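Long-range contacts in D-mandelate dehydrogenase (Rhodotorula graminis, PDB 2W2K), which probably interconverts D-mandelate and its 2-keto acid with a nicotinamide cofactor, as a member of the D-isomer specific 2-hydroxyacid dehydrogenase family: residues L81-F91 with L99-R110; A256-I267 with V282-L293. All blocks are in the same frame, centred on the assembly; numbering follows the deposited sequence.

Contact 1 of 2, residues L81-F91 with L99-R110; sequences LKVFAAAGAGF and LNERGVAFANSR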
# COMPACT_ATOMS: atom_id res chain seq x y z
N LEU B 81 -28.12 34.86 -12.39
CA LEU B 81 -27.27 33.66 -12.18
C LEU B 81 -27.91 32.39 -12.78
O LEU B 81 -29.09 32.08 -12.51
CB LEU B 81 -26.92 33.47 -10.68
CG LEU B 81 -26.12 32.23 -10.24
CD1 LEU B 81 -24.67 32.24 -10.76
CD2 LEU B 81 -26.11 32.16 -8.69
N LYS B 82 -27.15 31.67 -13.61
CA LYS B 82 -27.61 30.42 -14.28
C LYS B 82 -26.90 29.11 -13.82
O LYS B 82 -27.51 28.04 -13.88
CB LYS B 82 -27.53 30.54 -15.82
CG LYS B 82 -28.62 31.49 -16.44
CD LYS B 82 -28.55 31.58 -18.00
CE LYS B 82 -29.83 32.24 -18.52
NZ LYS B 82 -29.84 32.41 -20.01
N VAL B 83 -25.64 29.19 -13.37
CA VAL B 83 -24.86 27.96 -13.10
C VAL B 83 -23.70 28.18 -12.12
O VAL B 83 -23.06 29.24 -12.15
CB VAL B 83 -24.33 27.29 -14.47
CG1 VAL B 83 -23.44 28.24 -15.29
CG2 VAL B 83 -23.59 25.95 -14.23
N PHE B 84 -23.43 27.15 -11.30
CA PHE B 84 -22.32 27.12 -10.30
C PHE B 84 -21.60 25.77 -10.50
O PHE B 84 -22.24 24.72 -10.34
CB PHE B 84 -22.96 27.22 -8.89
CG PHE B 84 -21.99 27.34 -7.70
CD1 PHE B 84 -20.58 27.15 -7.82
CD2 PHE B 84 -22.51 27.57 -6.42
CE1 PHE B 84 -19.73 27.24 -6.67
CE2 PHE B 84 -21.67 27.67 -5.27
CZ PHE B 84 -20.28 27.51 -5.40
N ALA B 85 -20.30 25.79 -10.88
CA ALA B 85 -19.48 24.56 -10.99
C ALA B 85 -18.37 24.56 -9.93
O ALA B 85 -17.62 25.54 -9.81
CB ALA B 85 -18.87 24.42 -12.43
N ALA B 86 -18.21 23.44 -9.20
CA ALA B 86 -17.24 23.36 -8.08
C ALA B 86 -16.40 22.09 -8.11
O ALA B 86 -16.90 21.02 -8.50
CB ALA B 86 -17.96 23.45 -6.72
N ALA B 87 -15.13 22.21 -7.67
CA ALA B 87 -14.25 21.07 -7.42
C ALA B 87 -14.79 20.12 -6.34
O ALA B 87 -15.49 20.56 -5.43
CB ALA B 87 -12.85 21.57 -7.02
N GLY B 88 -14.46 18.82 -6.45
CA GLY B 88 -14.78 17.82 -5.41
C GLY B 88 -16.16 17.19 -5.59
O GLY B 88 -16.83 17.40 -6.60
N ALA B 89 -16.59 16.39 -4.61
CA ALA B 89 -18.01 15.95 -4.57
C ALA B 89 -18.47 15.72 -3.14
O ALA B 89 -17.66 15.40 -2.28
CB ALA B 89 -18.21 14.70 -5.42
N GLY B 90 -19.77 15.86 -2.90
CA GLY B 90 -20.33 15.66 -1.55
C GLY B 90 -20.01 16.84 -0.66
O GLY B 90 -18.98 16.85 0.01
N PHE B 91 -20.91 17.83 -0.65
CA PHE B 91 -20.64 19.13 -0.05
C PHE B 91 -21.56 19.48 1.10
O PHE B 91 -22.69 19.94 0.88
CB PHE B 91 -20.77 20.23 -1.09
CG PHE B 91 -19.93 20.03 -2.30
CD1 PHE B 91 -18.65 19.47 -2.21
CD2 PHE B 91 -20.39 20.43 -3.54
CE1 PHE B 91 -17.87 19.32 -3.35
CE2 PHE B 91 -19.62 20.27 -4.69
CZ PHE B 91 -18.37 19.72 -4.60
N LEU B 99 -30.66 26.60 -3.75
CA LEU B 99 -30.03 27.05 -5.02
C LEU B 99 -30.90 26.70 -6.24
O LEU B 99 -31.18 27.57 -7.07
CB LEU B 99 -28.62 26.43 -5.14
CG LEU B 99 -27.71 26.98 -6.25
CD1 LEU B 99 -27.34 28.46 -6.05
CD2 LEU B 99 -26.44 26.14 -6.39
N ASN B 100 -31.33 25.45 -6.34
CA ASN B 100 -32.22 25.02 -7.44
C ASN B 100 -33.58 25.77 -7.49
O ASN B 100 -34.12 25.99 -8.59
CB ASN B 100 -32.48 23.50 -7.38
CG ASN B 100 -31.25 22.64 -7.77
OD1 ASN B 100 -30.26 23.10 -8.37
ND2 ASN B 100 -31.33 21.37 -7.40
N GLU B 101 -34.11 26.15 -6.32
CA GLU B 101 -35.35 26.96 -6.22
C GLU B 101 -35.24 28.30 -6.96
O GLU B 101 -36.23 28.78 -7.51
CB GLU B 101 -35.75 27.17 -4.74
CG GLU B 101 -37.00 28.08 -4.48
CD GLU B 101 -37.35 28.19 -2.98
OE1 GLU B 101 -36.50 28.64 -2.19
OE2 GLU B 101 -38.48 27.80 -2.59
N ARG B 102 -34.02 28.86 -7.01
CA ARG B 102 -33.74 30.11 -7.75
C ARG B 102 -33.45 29.89 -9.24
O ARG B 102 -33.07 30.83 -9.96
CB ARG B 102 -32.56 30.88 -7.11
CG ARG B 102 -32.84 31.49 -5.75
CD ARG B 102 -31.68 32.35 -5.26
NE ARG B 102 -31.65 33.73 -5.77
CZ ARG B 102 -32.44 34.73 -5.37
NH1 ARG B 102 -33.42 34.53 -4.47
NH2 ARG B 102 -32.28 35.93 -5.92
N GLY B 103 -33.63 28.66 -9.71
CA GLY B 103 -33.40 28.34 -11.12
C GLY B 103 -31.92 28.23 -11.51
O GLY B 103 -31.59 28.39 -12.67
N VAL B 104 -31.05 27.96 -10.51
CA VAL B 104 -29.60 27.84 -10.71
C VAL B 104 -29.18 26.36 -10.78
O VAL B 104 -29.44 25.60 -9.85
CB VAL B 104 -28.78 28.55 -9.57
CG1 VAL B 104 -27.24 28.45 -9.85
CG2 VAL B 104 -29.24 30.02 -9.39
N ALA B 105 -28.51 25.98 -11.88
CA ALA B 105 -28.00 24.62 -12.11
C ALA B 105 -26.68 24.44 -11.36
O ALA B 105 -25.86 25.36 -11.32
CB ALA B 105 -27.78 24.38 -13.63
N PHE B 106 -26.46 23.25 -10.79
CA PHE B 106 -25.19 22.94 -10.09
C PHE B 106 -24.46 21.75 -10.74
O PHE B 106 -25.09 20.79 -11.22
CB PHE B 106 -25.45 22.68 -8.59
CG PHE B 106 -24.18 22.52 -7.74
CD1 PHE B 106 -23.35 23.63 -7.47
CD2 PHE B 106 -23.85 21.27 -7.19
CE1 PHE B 106 -22.17 23.49 -6.68
CE2 PHE B 106 -22.68 21.12 -6.40
CZ PHE B 106 -21.84 22.24 -6.16
N ALA B 107 -23.13 21.82 -10.75
CA ALA B 107 -22.26 20.70 -11.12
C ALA B 107 -21.15 20.54 -10.08
O ALA B 107 -20.49 21.54 -9.70
CB ALA B 107 -21.64 20.93 -12.50
N ASN B 108 -20.94 19.31 -9.62
CA ASN B 108 -19.70 18.97 -8.91
C ASN B 108 -18.64 18.47 -9.93
O ASN B 108 -18.77 18.72 -11.13
CB ASN B 108 -19.95 17.96 -7.78
CG ASN B 108 -20.56 16.63 -8.27
OD1 ASN B 108 -20.51 16.30 -9.45
ND2 ASN B 108 -21.12 15.85 -7.33
N SER B 109 -17.60 17.80 -9.44
CA SER B 109 -16.55 17.24 -10.29
C SER B 109 -16.46 15.71 -10.04
O SER B 109 -15.37 15.15 -9.93
CB SER B 109 -15.19 17.97 -10.06
OG SER B 109 -15.31 19.38 -10.37
N ARG B 110 -17.63 15.06 -9.95
CA ARG B 110 -17.73 13.59 -9.81
C ARG B 110 -16.83 12.80 -10.78
O ARG B 110 -16.83 13.03 -12.02
CB ARG B 110 -19.21 13.13 -9.92
CG ARG B 110 -19.43 11.61 -9.89
CD ARG B 110 -20.90 11.20 -10.18
NE ARG B 110 -21.45 11.81 -11.39
CZ ARG B 110 -21.20 11.41 -12.64
NH1 ARG B 110 -20.40 10.37 -12.89
NH2 ARG B 110 -21.74 12.06 -13.66
O HOH W 1 -31.20 32.94 -10.29
O HOH W 2 -30.03 27.51 -15.37

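Contact 2 of 2, residues A256-I267 with V282-L293; sequences ARGPVISQDALI and VHEFEPNVSKEL. Unlike the reference sequence in segment 282-293: N288 (reference Gln).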
# COMPACT_ATOMS: atom_id res chain seq x y z
N ALA B 256 -14.55 7.20 3.21
CA ALA B 256 -15.79 7.93 2.89
C ALA B 256 -15.90 9.30 3.60
O ALA B 256 -15.24 10.26 3.18
CB ALA B 256 -17.02 7.01 3.15
N ARG B 257 -16.71 9.40 4.65
CA ARG B 257 -16.64 10.56 5.56
C ARG B 257 -16.52 10.08 7.02
O ARG B 257 -16.96 8.98 7.37
CB ARG B 257 -17.86 11.50 5.37
CG ARG B 257 -17.87 12.30 4.05
CD ARG B 257 -16.79 13.41 4.00
NE ARG B 257 -16.39 13.69 2.62
CZ ARG B 257 -16.96 14.59 1.83
NH1 ARG B 257 -17.97 15.34 2.27
NH2 ARG B 257 -16.53 14.75 0.59
N GLY B 258 -15.91 10.91 7.87
CA GLY B 258 -15.63 10.52 9.28
C GLY B 258 -16.82 10.00 10.09
O GLY B 258 -16.72 8.92 10.69
N PRO B 259 -17.95 10.75 10.13
CA PRO B 259 -19.09 10.28 10.95
C PRO B 259 -19.84 9.02 10.46
O PRO B 259 -20.78 8.61 11.14
CB PRO B 259 -20.05 11.49 10.96
CG PRO B 259 -19.14 12.69 10.64
CD PRO B 259 -18.24 12.08 9.57
N VAL B 260 -19.45 8.43 9.33
CA VAL B 260 -20.08 7.16 8.90
C VAL B 260 -19.81 6.02 9.93
O VAL B 260 -20.67 5.12 10.14
CB VAL B 260 -19.73 6.77 7.43
CG1 VAL B 260 -20.36 5.40 7.04
CG2 VAL B 260 -20.21 7.86 6.46
N ILE B 261 -18.65 6.10 10.59
CA ILE B 261 -18.29 5.18 11.71
C ILE B 261 -18.32 5.90 13.07
O ILE B 261 -17.70 6.95 13.22
CB ILE B 261 -16.88 4.55 11.53
CG1 ILE B 261 -16.76 3.84 10.16
CG2 ILE B 261 -16.58 3.57 12.69
CD1 ILE B 261 -15.36 3.14 9.91
N SER B 262 -19.01 5.32 14.06
CA SER B 262 -19.04 5.88 15.42
C SER B 262 -17.65 5.75 16.10
O SER B 262 -17.16 4.63 16.33
CB SER B 262 -20.12 5.18 16.26
OG SER B 262 -19.87 5.40 17.66
N GLN B 263 -17.00 6.88 16.39
CA GLN B 263 -15.66 6.87 17.03
C GLN B 263 -15.63 6.06 18.34
O GLN B 263 -14.75 5.22 18.54
CB GLN B 263 -15.13 8.29 17.21
CG GLN B 263 -13.76 8.42 17.92
CD GLN B 263 -13.19 9.82 17.78
OE1 GLN B 263 -12.93 10.29 16.66
NE2 GLN B 263 -13.00 10.51 18.90
N ASP B 264 -16.61 6.29 19.21
CA ASP B 264 -16.68 5.58 20.49
C ASP B 264 -16.83 4.06 20.33
O ASP B 264 -16.15 3.30 21.03
CB ASP B 264 -17.78 6.16 21.39
CG ASP B 264 -17.47 7.57 21.89
OD1 ASP B 264 -16.28 7.98 21.91
OD2 ASP B 264 -18.42 8.28 22.27
N ALA B 265 -17.70 3.62 19.40
CA ALA B 265 -17.87 2.18 19.13
C ALA B 265 -16.58 1.54 18.59
O ALA B 265 -16.24 0.39 18.96
CB ALA B 265 -19.02 1.96 18.15
N LEU B 266 -15.88 2.27 17.72
CA LEU B 266 -14.61 1.79 17.12
C LEU B 266 -13.54 1.58 18.22
O LEU B 266 -12.90 0.50 18.28
CB LEU B 266 -14.11 2.74 16.02
CG LEU B 266 -12.77 2.44 15.32
CD1 LEU B 266 -12.78 1.07 14.62
CD2 LEU B 266 -12.38 3.56 14.34
N ILE B 267 -13.37 2.60 19.07
CA ILE B 267 -12.45 2.56 20.23
C ILE B 267 -12.71 1.33 21.10
O ILE B 267 -11.78 0.61 21.45
CB ILE B 267 -12.50 3.88 21.12
CG1 ILE B 267 -11.85 5.07 20.39
CG2 ILE B 267 -11.74 3.67 22.43
CD1 ILE B 267 -12.37 6.44 20.87
N VAL B 282 -10.38 9.46 7.23
CA VAL B 282 -11.43 10.45 7.55
C VAL B 282 -11.89 10.26 9.01
O VAL B 282 -11.91 9.12 9.52
CB VAL B 282 -12.62 10.40 6.53
CG1 VAL B 282 -12.17 10.83 5.12
CG2 VAL B 282 -13.28 8.97 6.47
N HIS B 283 -12.23 11.36 9.70
CA HIS B 283 -12.29 11.35 11.19
C HIS B 283 -13.58 11.98 11.68
O HIS B 283 -14.02 12.96 11.08
CB HIS B 283 -11.04 12.09 11.72
CG HIS B 283 -9.75 11.44 11.28
ND1 HIS B 283 -9.09 11.78 10.11
CD2 HIS B 283 -9.03 10.43 11.83
CE1 HIS B 283 -8.03 11.00 9.96
NE2 HIS B 283 -7.97 10.17 10.99
N GLU B 284 -14.23 11.39 12.70
CA GLU B 284 -15.58 11.89 13.11
C GLU B 284 -15.59 13.40 13.45
O GLU B 284 -16.51 14.12 13.04
CB GLU B 284 -16.22 11.07 14.25
CG GLU B 284 -17.67 11.55 14.58
CD GLU B 284 -18.45 10.65 15.55
OE1 GLU B 284 -17.91 9.60 16.00
OE2 GLU B 284 -19.62 11.00 15.86
N PHE B 285 -14.56 13.85 14.18
CA PHE B 285 -14.41 15.27 14.61
C PHE B 285 -13.28 16.03 13.89
O PHE B 285 -12.70 17.00 14.43
CB PHE B 285 -14.31 15.36 16.16
CG PHE B 285 -15.42 14.58 16.86
CD1 PHE B 285 -16.71 15.10 16.93
CD2 PHE B 285 -15.18 13.31 17.37
CE1 PHE B 285 -17.76 14.36 17.53
CE2 PHE B 285 -16.22 12.57 17.99
CZ PHE B 285 -17.49 13.10 18.07
N GLU B 286 -13.03 15.61 12.65
CA GLU B 286 -12.07 16.27 11.74
C GLU B 286 -12.19 17.81 11.81
O GLU B 286 -13.29 18.35 11.70
CB GLU B 286 -12.31 15.76 10.31
CG GLU B 286 -11.10 15.80 9.40
CD GLU B 286 -11.35 15.10 8.06
OE1 GLU B 286 -11.70 13.89 8.04
OE2 GLU B 286 -11.21 15.77 7.03
N PRO B 287 -11.05 18.53 11.95
CA PRO B 287 -9.65 18.12 11.92
C PRO B 287 -8.98 17.64 13.24
O PRO B 287 -7.74 17.56 13.26
CB PRO B 287 -8.93 19.38 11.40
CG PRO B 287 -9.75 20.51 11.95
CD PRO B 287 -11.18 20.00 12.16
N ASN B 288 -9.73 17.33 14.31
CA ASN B 288 -9.11 16.66 15.48
C ASN B 288 -9.21 15.14 15.34
O ASN B 288 -10.32 14.57 15.28
CB ASN B 288 -9.60 17.11 16.89
CG ASN B 288 -8.41 17.15 17.98
OD1 ASN B 288 -7.71 16.16 18.26
ND2 ASN B 288 -8.18 18.33 18.54
N VAL B 289 -8.05 14.51 15.29
CA VAL B 289 -7.90 13.06 15.26
C VAL B 289 -8.00 12.54 16.71
O VAL B 289 -7.49 13.18 17.63
CB VAL B 289 -6.54 12.68 14.64
CG1 VAL B 289 -6.25 11.16 14.74
CG2 VAL B 289 -6.45 13.16 13.16
N SER B 290 -8.62 11.37 16.88
CA SER B 290 -8.85 10.75 18.21
C SER B 290 -7.55 10.47 18.99
O SER B 290 -6.72 9.67 18.55
CB SER B 290 -9.63 9.44 18.02
OG SER B 290 -9.75 8.74 19.26
N LYS B 291 -7.39 11.11 20.15
CA LYS B 291 -6.22 10.82 21.00
C LYS B 291 -6.22 9.37 21.52
O LYS B 291 -5.16 8.75 21.62
CB LYS B 291 -6.09 11.83 22.15
CG LYS B 291 -5.81 13.25 21.65
CD LYS B 291 -5.72 14.27 22.78
CE LYS B 291 -5.95 15.67 22.25
NZ LYS B 291 -4.88 16.08 21.31
N GLU B 292 -7.40 8.80 21.78
CA GLU B 292 -7.47 7.39 22.18
C GLU B 292 -6.96 6.43 21.08
O GLU B 292 -6.26 5.46 21.38
CB GLU B 292 -8.88 6.99 22.63
CG GLU B 292 -9.30 7.59 23.98
CD GLU B 292 -10.39 6.77 24.67
OE1 GLU B 292 -10.07 5.73 25.29
OE2 GLU B 292 -11.58 7.17 24.59
N LEU B 293 -7.30 6.71 19.82
CA LEU B 293 -6.80 5.87 18.71
C LEU B 293 -5.30 6.04 18.47
O LEU B 293 -4.63 5.08 18.12
CB LEU B 293 -7.58 6.13 17.39
CG LEU B 293 -9.08 5.79 17.34
CD1 LEU B 293 -9.70 6.24 15.99
CD2 LEU B 293 -9.37 4.30 17.55
O HOH W 3 -14.20 7.38 10.62
O HOH W 4 -14.50 13.38 7.16
O HOH W 5 -12.93 9.14 14.15
O HOH W 6 -12.07 12.53 15.19
O HOH W 7 -18.59 8.68 18.60

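Contact 1 of 2, residues L81-F91 with L99-R110
The rings of F106 and F84 lie side by side on one face of the two strands, and the F106 ring also meets F91 and A86. CB of F106 lies beside the carbonyl oxygen of F84, and the swing of CG away from the backbone N (chi1 -173°) carries CG past that same oxygen. CD1 then comes 3.3 Å from F84 O, and CE1 rises over one face of the F84 ring, towards its rim. The pair is an edge-to-face stack, planes at 89° and centroids 5.4 Å apart, the edge belonging to F106. CE2 lies beside CE2 and CD2 of F91. At the tip, F106 CZ reaches F91 CE2 at 3.3 Å, rim to rim, and A86 CB at 4.1 Å. F106 can turn its rim to two neighbours at once, while F84 offers a face, and the small methyl of A86 fits beside the tip. W69 and I55 add to the packing round F84.

The strands run parallel. A105 N donates to K82 O, F84 N to A105 O, A107 N to F84 O and A86 N to A107 O, the last at 3.0 Å. S109 holds the chain just past strand 83-86 at two carbonyls: its OG donates to A86 O (3.0 Å), from above the carbonyl plane, and its N to G88 O. The positive phi of G88 favours glycine there. N108 OD1 accepts from R110 N, an Asx turn. V104 packs its methyls against L81.

With helix 96-101 between them, the strands form a beta-alpha-beta crossover, and 105-107 is an outermost strand of the flavodoxin-like parallel sheet.

Contact 2 of 2, residues A256-I267 with V282-L293
E284 sets CG opposite its own backbone N (chi1 -176°) and runs on extended, which brings its OE1 to Q263 N; the like torsion of Q263 (chi1 178°) sends that residue's amide to S290 and F285. At the start of helix 263-271, E284 OE1 accepts from Q263 N at 2.9 Å, a nearly straight bond met head-on to the C-O bond. A carboxylate suits this place, since the helix start would probably favour negative charge; S262, at the N-cap, adds only a weak bond to A265 N. The other oxygen, OE2, accepts from H236, and CG of E284 packs near P259 CA. With an alanine here, Q263 N and H236 would probably lose their carboxylate partner, and a gap is likely to open beside P259.

Q263 lays its amide against CB of S290, Q263 CD lying 3.6 Å from S290 CB, and presents NE2 to the edge of the F285 ring, the planes 84° apart. Two waters, each 2.8 Å from Q263 OE1, carry the amide's reach to the backbone N of E284 and of F285.

Both segments begin as loops leaving neighbouring strands of the Rossmann sheet, 250-254 and 275-280, and run into helices; they start at the C-terminal ends of the strands, where such folds bind the dinucleotide, and A256 itself belongs to the NAD site. Glycine is needed at G258, because a CB would run into H283 O, which instead takes a CA-H...O contact from G258 CA at 3.4 Å. V282 packs its methyls on the backbone just before G258, CG1 near A256 O and CG2 3.5 Å from R257 C.

Farther on, S290 caps the next helix by accepting from L293 N. I267 CG1 meets L293 CD2 at 3.8 Å, greasy branches suited to the buried interface, while CD1 of I267 rests against CB and OE2 of E292.

Overall arrangement
Contact 1 lies in the flavodoxin-like domain and contact 2 in the Rossmann domain, on opposite sides of the chain's centre, their centres about 29 Å apart. They are nevertheless joined across the interdomain boundary by the guanidinium group of R257: NH1 bonds to G90 O at 2.9 Å, while NH2 makes a weaker bond to A89 O at 3.1 Å. Both contacts also approach the NAD site, although no cofactor is bound to this chain. Contact 2 contributes A256 to it; from contact 1, R110 lies about 7 Å from A173 and A89 about 8 Å from I174, between side chains. This is consistent with both contacts bordering the cofactor cleft between the domains.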